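Local coordinates for aftrax (Archaeoglobus fulgidus, PDB 3ZC0), which forms an all-helical, Trax-like eight-subunit C3PO assembly that binds duplex RNA and cleaves it, with magnesium bound, at residues E[122-126]-E[137-141]; E[19-23]-E[66-72]; E[33-37]-E[52-56]; E[145-149]-E[174-180]. The protein carries 1 engineered substitution. All blocks are in the same frame, centred on the assembly; numbering follows the deposited sequence.

Overall arrangement
From the N terminus, helix 6-42 supplies one side of two contacts. Contact 2 closes the longer loop, bringing the linker before helix 73-94 back onto residues 19-23. Contact 3, nested inside that loop, pairs helix 6-42 with helix 46-64 along their antiparallel hairpin. Contact 1 opens only after contact 2 has closed and joins helices 108-132 and 135-153 near the turn between them. Contact 4 then follows in series, tying helix 135-153 to helix 166-187. Contacts 1 and 4 share helix 135-153 and touch, with centres 10 Å apart; contacts 1 and 2 lie on opposite sides of the chain's centre, their centres 38 Å apart. None of the loops cross.

Contact 1: residues E[122-126]-E[137-141]; sequences LRRYA and SAERM
The ring of Tyr125 meets Met141 mainly at its rim: Met141 CG lies in the ring plane at the edge, 4.0 Å from Tyr125 CD2, while the sulfur sits obliquely to the ring. Met141 SD is 5.0 Å from the centroid of the Tyr125 ring and 69° off its normal, a Met-aromatic contact approached from the side of CD2. Ser137 OG is also oblique to this ring, a looser neighbour near CE2. Bends at chi2 (-60°) and chi3 fold the Met141 chain so that its sulfur comes between Tyr125 and Leu122. From the Leu122 side, CD2 reaches Met141 SD at 3.6 Å, the two side chains crossing at about a right angle. This is an antiparallel helical hairpin, helix 108-132 followed after a short turn by helix 135-153, and the local axes run 9.3 Å apart at 164°. Small residues let the backbones come close on the side toward that turn: Ala126 CA and Ala138 CA are 4.5 Å apart, and the methyl CB of Ala138 rests 3.7 Å from Ala126 O. One turn further along helix 135-153, Ala126 CB packs against Met141 CB at 3.8 Å. Helix 73-94 adds a further layer, with Phe90 against both Leu122 and Tyr125. Leu122 directly follows Glu121, a magnesium ligand, and its side chain is about 10 Å from the metal; Arg124 forms a salt bridge with Glu121.

Contact 2: residues E[19-23]-E[66-72]; sequences AREEL and YREYPEI. With nucleotides of chain O.
Arg20 touches the loop with its first side-chain carbon: CB lies 3.7 Å from Ile72 CD1, which comes equally near Arg20 CA. With CG anti to the backbone N (chi1 -177°), the chain runs extended from CG to NE, leaving Ile72 behind and heading for the RNA. NE passes near OP1 of G9 of chain O, and the guanidinium then meets the backbone of that strand edge-on. NH1 donates to U10 OP1 of chain O at 2.9 Å. NH2 is shared, donating to G9 OP1 at 3.1 Å, with an N-H...O angle of 161°, and to U10 OP2 at 3.1 Å; a bond to G9 O3' is weak. Two successive phosphates are thus bridged by one side chain. Behind the arginine, the same helix packs on two tyrosines. Leu23 CG stands over one face of the Tyr66 ring, 4.2 Å from its centroid and 24° off the normal, a CH-pi contact. Ala19 CB lies over a face of Tyr69 and also borders Tyr66, 4.0 Å from its CE2. If Tyr66 were an alanine, Leu23 would probably lose the ring face it rests on, and a gap would open between helix 6-42 and the loop that follows helix 46-64. Arg20 also packs on Lys161 of a neighbouring subunit. Its bonds to G9 and U10 of chain O all go to phosphate oxygens, apart from the weak one to the bridging O3', which is consistent with recognition of the RNA backbone rather than of its sequence at this point.

Contact 3: residues E[33-37]-E[52-56]; sequences HSTKS and ELKKA
His33 and Lys55 meet face to chain, the lysine's aliphatic part lying across one face of the imidazole. Lys55 CB is 4.0 Å from the centroid of the His33 ring and 15° off its normal, a CH-pi contact, and further out Lys55 CD comes 3.7 Å from His33 CE1. His33 CG is anti to the carbonyl carbon (chi1 -69°), which carries the ring toward helix 46-64 and against this chain. The carboxylate of Glu52 is at the ring edge by ND1, but the modelled approach is implausibly close, so its exact geometry is doubtful. The same carboxylate carbon, Glu52 CD, also lies 4.0 Å from Lys36 CB; the Lys36 amine leads away to a salt bridge with Glu17 of a neighbouring subunit. Closer to the backbones, Ser37 CB meets Glu52 CB at 3.9 Å and Ser34 OG meets Ala56 CB at 3.7 Å. Both serine hydroxyls are tied to their own helix, Ser37 OG donating to Ser34 O at 2.8 Å and Ser34 OG pairing with Met30 O. With local axes 7.9 Å apart at 159°, this is a close antiparallel helical hairpin, consistent with the coiled coil predicted for this N-terminal part of the translin fold.

Contact 4: residues E[145-149]-E[174-180]; sequences MEKIY and RGGIERT
Charge pairing links Glu146 and Arg174. Arg174 NH2 forms a salt bridge with Glu146 OE1, its modelled length doubtfully short, and Arg174 NH1 reaches Glu146 OE2 in a weak bond of 3.5 Å. The carboxylate and guanidinium planes are 55° apart, so this is not a flat two-pronged pairing. NH1 also donates to Glu178 OE1 on its own helix at 3.1 Å, nearly in the guanidinium plane and on the syn side of the carboxylate, so Glu146, Arg174 and Glu178 form a salt-bridge network; Lys181 is a second partner of Glu146. The aromatic interaction is a cation-pi contact: Arg174 CZ stands 4.5 Å from the centroid of the Tyr149 ring, over its face, with the guanidinium almost perpendicular to the ring at 87°. CG already lies by Tyr149 CZ, and the bends at chi2 and chi3 then bring NE over the ring, 3.6 Å from Tyr149 CE2. Arg124 of a neighbouring subunit packs on Tyr149 and Glu178. A leucine in place of Arg174 would probably cost Tyr149 this cation-pi partner and leave the nearby carboxylates of Glu146 and Glu178 without the guanidinium that bridges them, Glu146 keeping Lys181. Apolar packing completes the interface. Ile177 CD1 sits over the centre of one guanidinium face and 3.7 Å from Tyr149 CB, while Met145 CE lies 3.6 Å from Ile177 CG1. Local axes 10.2 Å apart at 155° mark this as an antiparallel helix pair of the all-helical translin fold, beside bound RNA, where Arg179 forms a salt bridge with a phosphate.

Contact 1: residues E[122-126]-E[137-141]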
# COMPACT_ATOMS: atom_id res chain seq x y z
N LEU E 122 -28.10 9.80 6.34
CA LEU E 122 -29.39 9.36 6.83
C LEU E 122 -29.21 8.62 8.16
O LEU E 122 -29.97 8.86 9.10
CB LEU E 122 -30.10 8.51 5.79
CG LEU E 122 -30.68 9.34 4.63
CD1 LEU E 122 -31.31 8.47 3.57
CD2 LEU E 122 -31.69 10.33 5.18
N ARG E 123 -28.21 7.75 8.24
CA ARG E 123 -27.95 7.09 9.52
C ARG E 123 -27.77 8.10 10.65
O ARG E 123 -28.50 8.03 11.65
CB ARG E 123 -26.77 6.12 9.47
CG ARG E 123 -26.23 5.84 10.87
CD ARG E 123 -25.39 4.58 10.96
NE ARG E 123 -24.77 4.43 12.28
CZ ARG E 123 -25.41 4.08 13.40
NH1 ARG E 123 -26.72 3.88 13.39
NH2 ARG E 123 -24.74 3.95 14.54
N ARG E 124 -26.84 9.05 10.50
CA ARG E 124 -26.69 10.08 11.56
C ARG E 124 -28.02 10.71 11.93
O ARG E 124 -28.40 10.70 13.09
CB ARG E 124 -25.73 11.21 11.18
CG ARG E 124 -24.37 10.74 10.78
CD ARG E 124 -23.42 11.91 10.71
NE ARG E 124 -22.05 11.44 10.60
CZ ARG E 124 -21.40 11.30 9.45
NH1 ARG E 124 -22.00 11.61 8.30
NH2 ARG E 124 -20.15 10.87 9.46
N TYR E 125 -28.73 11.22 10.93
CA TYR E 125 -30.03 11.85 11.15
C TYR E 125 -31.04 10.99 11.91
O TYR E 125 -31.66 11.47 12.85
CB TYR E 125 -30.61 12.29 9.81
CG TYR E 125 -31.77 13.25 9.91
CD1 TYR E 125 -31.56 14.60 10.18
CD2 TYR E 125 -33.07 12.82 9.72
CE1 TYR E 125 -32.63 15.49 10.27
CE2 TYR E 125 -34.14 13.69 9.79
CZ TYR E 125 -33.91 15.02 10.07
OH TYR E 125 -34.98 15.88 10.12
N ALA E 126 -31.19 9.73 11.50
CA ALA E 126 -32.10 8.79 12.19
C ALA E 126 -31.70 8.54 13.65
O ALA E 126 -32.55 8.40 14.55
CB ALA E 126 -32.13 7.47 11.46
N SER E 137 -40.12 9.36 12.69
CA SER E 137 -39.15 9.96 11.79
C SER E 137 -37.99 8.99 11.50
O SER E 137 -37.63 8.77 10.33
CB SER E 137 -38.65 11.28 12.37
OG SER E 137 -37.81 11.98 11.48
N ALA E 138 -37.44 8.39 12.55
CA ALA E 138 -36.38 7.41 12.39
C ALA E 138 -36.84 6.21 11.55
O ALA E 138 -36.08 5.70 10.74
CB ALA E 138 -35.87 6.95 13.72
N GLU E 139 -38.09 5.79 11.73
CA GLU E 139 -38.68 4.74 10.90
C GLU E 139 -38.64 5.12 9.42
O GLU E 139 -38.21 4.33 8.57
CB GLU E 139 -40.13 4.50 11.29
CG GLU E 139 -40.37 3.41 12.31
CD GLU E 139 -41.64 3.65 13.11
OE1 GLU E 139 -42.73 3.29 12.62
OE2 GLU E 139 -41.55 4.21 14.24
N ARG E 140 -39.11 6.32 9.11
CA ARG E 140 -39.10 6.76 7.72
C ARG E 140 -37.69 6.71 7.17
O ARG E 140 -37.45 6.11 6.12
CB ARG E 140 -39.72 8.16 7.56
CG ARG E 140 -41.22 8.18 7.88
CD ARG E 140 -41.88 9.49 7.48
NE ARG E 140 -41.34 10.63 8.22
CZ ARG E 140 -41.92 11.17 9.29
NH1 ARG E 140 -43.05 10.67 9.77
NH2 ARG E 140 -41.35 12.21 9.89
N MET E 141 -36.74 7.27 7.92
CA MET E 141 -35.35 7.22 7.50
C MET E 141 -34.88 5.81 7.21
O MET E 141 -34.27 5.56 6.18
CB MET E 141 -34.46 7.89 8.53
CG MET E 141 -34.82 9.36 8.74
SD MET E 141 -34.68 10.34 7.25
CE MET E 141 -36.35 10.36 6.62

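Contact 2: residues E[19-23]-E[66-72]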
# COMPACT_ATOMS: atom_id res chain seq x y z
N ALA E 19 -7.99 26.49 -18.26
CA ALA E 19 -9.27 25.87 -17.93
C ALA E 19 -9.14 24.97 -16.71
O ALA E 19 -9.86 25.16 -15.73
CB ALA E 19 -9.81 25.08 -19.11
N ARG E 20 -8.22 24.00 -16.78
CA ARG E 20 -7.98 23.08 -15.66
C ARG E 20 -7.81 23.80 -14.31
O ARG E 20 -8.46 23.44 -13.34
CB ARG E 20 -6.77 22.20 -15.96
CG ARG E 20 -6.46 21.15 -14.91
CD ARG E 20 -5.69 20.02 -15.55
NE ARG E 20 -5.23 19.02 -14.59
CZ ARG E 20 -4.14 19.16 -13.85
NH1 ARG E 20 -3.44 20.29 -13.96
NH2 ARG E 20 -3.77 18.20 -13.01
N GLU E 21 -6.95 24.81 -14.26
CA GLU E 21 -6.77 25.54 -13.00
C GLU E 21 -8.08 26.12 -12.48
O GLU E 21 -8.42 25.97 -11.28
CB GLU E 21 -5.73 26.66 -13.14
CG GLU E 21 -4.30 26.17 -13.35
CD GLU E 21 -3.70 25.51 -12.13
OE1 GLU E 21 -4.17 25.75 -10.99
OE2 GLU E 21 -2.73 24.74 -12.30
N GLU E 22 -8.83 26.74 -13.39
CA GLU E 22 -10.11 27.33 -12.99
C GLU E 22 -11.12 26.29 -12.51
O GLU E 22 -11.69 26.42 -11.42
CB GLU E 22 -10.72 28.18 -14.10
CG GLU E 22 -10.60 29.69 -13.85
CD GLU E 22 -10.84 30.08 -12.39
OE1 GLU E 22 -12.00 29.93 -11.89
OE2 GLU E 22 -9.86 30.53 -11.74
N LEU E 23 -11.31 25.26 -13.33
CA LEU E 23 -12.18 24.12 -13.03
C LEU E 23 -11.85 23.53 -11.66
O LEU E 23 -12.75 23.23 -10.88
CB LEU E 23 -12.04 23.06 -14.12
CG LEU E 23 -13.25 22.19 -14.46
CD1 LEU E 23 -12.87 20.72 -14.53
CD2 LEU E 23 -14.38 22.39 -13.47
N TYR E 66 -17.48 23.96 -18.54
CA TYR E 66 -16.24 23.29 -18.94
C TYR E 66 -16.42 21.97 -19.68
O TYR E 66 -15.46 21.23 -19.87
CB TYR E 66 -15.36 23.08 -17.71
CG TYR E 66 -14.82 24.37 -17.14
CD1 TYR E 66 -15.57 25.12 -16.25
CD2 TYR E 66 -13.57 24.85 -17.51
CE1 TYR E 66 -15.09 26.30 -15.74
CE2 TYR E 66 -13.08 26.04 -17.00
CZ TYR E 66 -13.84 26.75 -16.11
OH TYR E 66 -13.37 27.93 -15.58
N ARG E 67 -17.64 21.65 -20.10
CA ARG E 67 -17.85 20.41 -20.82
C ARG E 67 -17.19 20.54 -22.21
O ARG E 67 -16.97 19.57 -22.92
CB ARG E 67 -19.34 20.02 -20.89
CG ARG E 67 -19.60 18.61 -21.48
CD ARG E 67 -20.80 17.89 -20.85
NE ARG E 67 -22.09 18.55 -21.10
CZ ARG E 67 -22.80 19.19 -20.17
NH1 ARG E 67 -22.36 19.26 -18.92
NH2 ARG E 67 -23.96 19.76 -20.49
N GLU E 68 -16.85 21.77 -22.56
CA GLU E 68 -16.09 22.06 -23.77
C GLU E 68 -14.73 21.34 -23.79
O GLU E 68 -14.09 21.21 -24.82
CB GLU E 68 -15.88 23.57 -23.88
CG GLU E 68 -15.09 24.01 -25.09
CD GLU E 68 -14.66 25.45 -25.02
OE1 GLU E 68 -15.42 26.27 -24.43
OE2 GLU E 68 -13.57 25.77 -25.54
N TYR E 69 -14.29 20.88 -22.63
CA TYR E 69 -12.97 20.29 -22.51
C TYR E 69 -13.03 18.85 -22.05
O TYR E 69 -12.56 18.53 -20.96
CB TYR E 69 -12.16 21.11 -21.52
CG TYR E 69 -12.03 22.57 -21.88
CD1 TYR E 69 -11.37 22.97 -23.04
CD2 TYR E 69 -12.53 23.55 -21.03
CE1 TYR E 69 -11.23 24.31 -23.35
CE2 TYR E 69 -12.39 24.89 -21.34
CZ TYR E 69 -11.74 25.27 -22.50
OH TYR E 69 -11.60 26.61 -22.80
N PRO E 70 -13.58 17.96 -22.88
CA PRO E 70 -13.85 16.60 -22.42
C PRO E 70 -12.56 15.81 -22.16
O PRO E 70 -12.62 14.75 -21.55
CB PRO E 70 -14.63 15.98 -23.58
CG PRO E 70 -14.98 17.11 -24.48
CD PRO E 70 -13.88 18.10 -24.31
N GLU E 71 -11.42 16.32 -22.63
CA GLU E 71 -10.14 15.74 -22.26
C GLU E 71 -9.93 15.77 -20.75
O GLU E 71 -9.22 14.91 -20.22
CB GLU E 71 -8.97 16.48 -22.92
CG GLU E 71 -8.94 16.46 -24.43
CD GLU E 71 -9.34 17.79 -25.02
OE1 GLU E 71 -10.39 18.33 -24.60
OE2 GLU E 71 -8.59 18.30 -25.89
N ILE E 72 -10.50 16.76 -20.06
CA ILE E 72 -10.34 16.87 -18.61
C ILE E 72 -11.61 16.92 -17.77
O ILE E 72 -11.56 16.71 -16.56
CB ILE E 72 -9.49 18.09 -18.19
CG1 ILE E 72 -10.26 19.37 -18.38
CG2 ILE E 72 -8.18 18.12 -18.92
CD1 ILE E 72 -9.56 20.57 -17.79
P G O 9 -5.69 15.37 -11.22
OP1 G O 9 -5.92 16.05 -12.52
OP2 G O 9 -5.06 14.02 -11.20
O5' G O 9 -4.81 16.33 -10.31
C5' G O 9 -5.34 17.54 -9.79
C4' G O 9 -4.41 18.11 -8.75
O4' G O 9 -4.51 17.35 -7.53
C3' G O 9 -2.95 18.02 -9.13
O3' G O 9 -2.59 19.08 -9.98
C2' G O 9 -2.24 18.03 -7.78
O2' G O 9 -2.07 19.35 -7.30
C1' G O 9 -3.26 17.31 -6.88
N9 G O 9 -2.91 15.90 -6.61
C8 G O 9 -3.41 14.76 -7.21
N7 G O 9 -2.90 13.65 -6.74
C5 G O 9 -2.01 14.09 -5.76
C6 G O 9 -1.15 13.36 -4.89
O6 G O 9 -1.01 12.15 -4.81
N1 G O 9 -0.42 14.21 -4.06
C2 G O 9 -0.49 15.58 -4.04
N2 G O 9 0.30 16.23 -3.16
N3 G O 9 -1.28 16.27 -4.85
C4 G O 9 -2.00 15.47 -5.66
P U O 10 -1.31 18.94 -10.92
OP1 U O 10 -1.37 20.03 -11.94
OP2 U O 10 -1.25 17.51 -11.37
O5' U O 10 -0.11 19.23 -9.92
C5' U O 10 1.08 18.49 -10.00
C4' U O 10 1.94 18.66 -8.78
O4' U O 10 1.30 18.04 -7.63
C3' U O 10 3.29 17.98 -8.88
O3' U O 10 4.23 18.78 -9.55
C2' U O 10 3.64 17.68 -7.43
O2' U O 10 4.14 18.84 -6.79
C1' U O 10 2.26 17.36 -6.85
N1 U O 10 1.97 15.91 -6.93
C2 U O 10 2.64 15.04 -6.10
O2 U O 10 3.48 15.39 -5.29
N3 U O 10 2.30 13.72 -6.26
C4 U O 10 1.37 13.19 -7.14
O4 U O 10 1.18 11.98 -7.16
C5 U O 10 0.72 14.16 -7.96
C6 U O 10 1.03 15.44 -7.83

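Contact 3: residues E[33-37]-E[52-56]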
# COMPACT_ATOMS: atom_id res chain seq x y z
N HIS E 33 -19.08 23.87 -0.30
CA HIS E 33 -20.46 24.26 -0.01
C HIS E 33 -21.41 23.07 0.18
O HIS E 33 -22.26 23.11 1.08
CB HIS E 33 -21.00 25.24 -1.04
CG HIS E 33 -20.36 26.60 -0.97
ND1 HIS E 33 -20.23 27.31 0.20
CD2 HIS E 33 -19.83 27.39 -1.94
CE1 HIS E 33 -19.64 28.47 -0.04
NE2 HIS E 33 -19.39 28.54 -1.33
N SER E 34 -21.28 22.01 -0.63
CA SER E 34 -22.16 20.85 -0.44
C SER E 34 -21.97 20.21 0.94
O SER E 34 -22.95 19.93 1.68
CB SER E 34 -21.92 19.80 -1.50
OG SER E 34 -22.13 20.34 -2.78
N THR E 35 -20.71 19.97 1.29
CA THR E 35 -20.39 19.38 2.58
C THR E 35 -20.96 20.25 3.69
O THR E 35 -21.64 19.75 4.60
CB THR E 35 -18.87 19.20 2.78
OG1 THR E 35 -18.39 18.17 1.92
CG2 THR E 35 -18.55 18.82 4.22
N LYS E 36 -20.69 21.55 3.59
CA LYS E 36 -21.14 22.51 4.58
C LYS E 36 -22.64 22.35 4.77
O LYS E 36 -23.13 22.28 5.90
CB LYS E 36 -20.81 23.94 4.16
CG LYS E 36 -20.03 24.77 5.20
CD LYS E 36 -18.54 24.80 4.87
CE LYS E 36 -17.89 26.14 5.20
NZ LYS E 36 -17.69 26.38 6.66
N SER E 37 -23.37 22.26 3.66
CA SER E 37 -24.81 22.17 3.73
C SER E 37 -25.23 20.94 4.55
O SER E 37 -26.09 21.03 5.45
CB SER E 37 -25.43 22.17 2.33
OG SER E 37 -25.56 20.86 1.84
N GLU E 52 -26.22 27.36 1.78
CA GLU E 52 -25.03 26.69 1.27
C GLU E 52 -25.32 25.81 0.04
O GLU E 52 -24.55 25.83 -0.95
CB GLU E 52 -24.33 25.90 2.37
CG GLU E 52 -23.58 26.76 3.39
CD GLU E 52 -22.32 27.39 2.81
OE1 GLU E 52 -22.01 27.12 1.63
OE2 GLU E 52 -21.63 28.15 3.52
N LEU E 53 -26.41 25.05 0.10
CA LEU E 53 -26.82 24.22 -1.04
C LEU E 53 -27.09 25.08 -2.28
O LEU E 53 -26.78 24.68 -3.42
CB LEU E 53 -28.08 23.41 -0.72
CG LEU E 53 -28.15 21.97 -1.23
CD1 LEU E 53 -29.58 21.50 -1.27
CD2 LEU E 53 -27.46 21.77 -2.58
N LYS E 54 -27.71 26.24 -2.05
CA LYS E 54 -27.92 27.18 -3.13
C LYS E 54 -26.57 27.54 -3.76
O LYS E 54 -26.39 27.37 -4.98
CB LYS E 54 -28.70 28.41 -2.64
CG LYS E 54 -28.43 29.74 -3.36
CD LYS E 54 -29.05 30.92 -2.58
CE LYS E 54 -28.53 32.27 -3.07
NZ LYS E 54 -29.23 32.75 -4.30
N LYS E 55 -25.60 27.97 -2.93
CA LYS E 55 -24.29 28.38 -3.46
C LYS E 55 -23.65 27.28 -4.31
O LYS E 55 -23.13 27.54 -5.40
CB LYS E 55 -23.33 28.84 -2.35
CG LYS E 55 -23.82 30.01 -1.48
CD LYS E 55 -22.66 30.60 -0.63
CE LYS E 55 -23.07 31.80 0.24
NZ LYS E 55 -23.83 31.41 1.47
N ALA E 56 -23.74 26.05 -3.81
CA ALA E 56 -23.26 24.87 -4.53
C ALA E 56 -23.90 24.70 -5.91
O ALA E 56 -23.20 24.63 -6.94
CB ALA E 56 -23.51 23.63 -3.71

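Contact 4: residues E[145-149]-E[174-180]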
# COMPACT_ATOMS: atom_id res chain seq x y z
N MET E 145 -33.45 4.60 3.58
CA MET E 145 -32.14 3.94 3.59
C MET E 145 -32.21 2.60 2.91
O MET E 145 -31.49 2.33 1.93
CB MET E 145 -31.63 3.78 5.02
CG MET E 145 -31.15 5.09 5.64
SD MET E 145 -30.72 5.04 7.39
CE MET E 145 -29.55 3.67 7.38
N GLU E 146 -33.09 1.75 3.42
CA GLU E 146 -33.34 0.45 2.83
C GLU E 146 -33.70 0.55 1.33
O GLU E 146 -33.24 -0.27 0.54
CB GLU E 146 -34.45 -0.26 3.59
CG GLU E 146 -34.03 -0.91 4.90
CD GLU E 146 -33.34 -2.26 4.71
OE1 GLU E 146 -32.92 -2.57 3.56
OE2 GLU E 146 -33.23 -3.01 5.70
N LYS E 147 -34.50 1.55 0.95
CA LYS E 147 -34.93 1.71 -0.44
C LYS E 147 -33.73 1.93 -1.33
O LYS E 147 -33.50 1.18 -2.27
CB LYS E 147 -35.92 2.86 -0.59
N ILE E 148 -32.97 2.98 -1.02
CA ILE E 148 -31.74 3.30 -1.73
C ILE E 148 -30.85 2.08 -1.84
O ILE E 148 -30.35 1.79 -2.93
CB ILE E 148 -30.96 4.40 -1.01
CG1 ILE E 148 -31.78 5.69 -0.93
CG2 ILE E 148 -29.68 4.69 -1.75
CD1 ILE E 148 -31.15 6.76 -0.03
N TYR E 149 -30.65 1.36 -0.75
CA TYR E 149 -29.83 0.15 -0.84
C TYR E 149 -30.38 -0.79 -1.89
O TYR E 149 -29.66 -1.19 -2.81
CB TYR E 149 -29.68 -0.58 0.50
CG TYR E 149 -28.75 -1.78 0.41
CD1 TYR E 149 -27.36 -1.61 0.43
CD2 TYR E 149 -29.24 -3.08 0.27
CE1 TYR E 149 -26.50 -2.69 0.33
CE2 TYR E 149 -28.38 -4.17 0.17
CZ TYR E 149 -27.01 -3.98 0.20
OH TYR E 149 -26.15 -5.05 0.10
N ARG E 174 -24.88 -0.86 3.82
CA ARG E 174 -25.54 -2.02 4.41
C ARG E 174 -25.23 -2.05 5.89
O ARG E 174 -26.13 -2.17 6.74
CB ARG E 174 -25.03 -3.31 3.77
CG ARG E 174 -26.05 -4.46 3.64
CD ARG E 174 -27.26 -4.34 4.54
NE ARG E 174 -28.48 -4.09 3.77
CZ ARG E 174 -29.69 -3.90 4.30
NH1 ARG E 174 -29.87 -3.94 5.60
NH2 ARG E 174 -30.73 -3.67 3.50
N GLY E 175 -23.94 -1.92 6.19
CA GLY E 175 -23.51 -1.86 7.58
C GLY E 175 -24.25 -0.79 8.38
O GLY E 175 -24.80 -1.06 9.44
N GLY E 176 -24.26 0.42 7.84
CA GLY E 176 -24.99 1.51 8.46
C GLY E 176 -26.44 1.17 8.73
O GLY E 176 -26.91 1.37 9.84
N ILE E 177 -27.15 0.68 7.73
CA ILE E 177 -28.56 0.31 7.89
C ILE E 177 -28.71 -0.65 9.07
O ILE E 177 -29.54 -0.43 9.95
CB ILE E 177 -29.13 -0.33 6.61
CG1 ILE E 177 -29.07 0.62 5.44
CG2 ILE E 177 -30.57 -0.74 6.81
CD1 ILE E 177 -29.09 -0.10 4.11
N GLU E 178 -27.90 -1.69 9.10
CA GLU E 178 -28.05 -2.67 10.17
C GLU E 178 -27.79 -2.03 11.52
O GLU E 178 -28.53 -2.25 12.47
CB GLU E 178 -27.11 -3.82 9.98
CG GLU E 178 -27.82 -5.09 9.74
CD GLU E 178 -28.41 -5.13 8.35
OE1 GLU E 178 -27.62 -5.14 7.39
OE2 GLU E 178 -29.67 -5.17 8.23
N ARG E 179 -26.73 -1.24 11.59
CA ARG E 179 -26.37 -0.60 12.84
C ARG E 179 -27.58 0.22 13.30
O ARG E 179 -28.02 0.12 14.44
CB ARG E 179 -25.10 0.25 12.67
CG ARG E 179 -24.33 0.54 13.97
CD ARG E 179 -22.94 1.16 13.71
NE ARG E 179 -22.02 0.27 13.00
CZ ARG E 179 -21.60 0.45 11.75
NH1 ARG E 179 -22.01 1.51 11.04
NH2 ARG E 179 -20.76 -0.42 11.19
N THR E 180 -28.15 0.98 12.37
CA THR E 180 -29.29 1.81 12.69
C THR E 180 -30.47 0.96 13.19
O THR E 180 -31.12 1.32 14.17
CB THR E 180 -29.68 2.72 11.49
OG1 THR E 180 -28.52 3.45 11.07
CG2 THR E 180 -30.76 3.73 11.88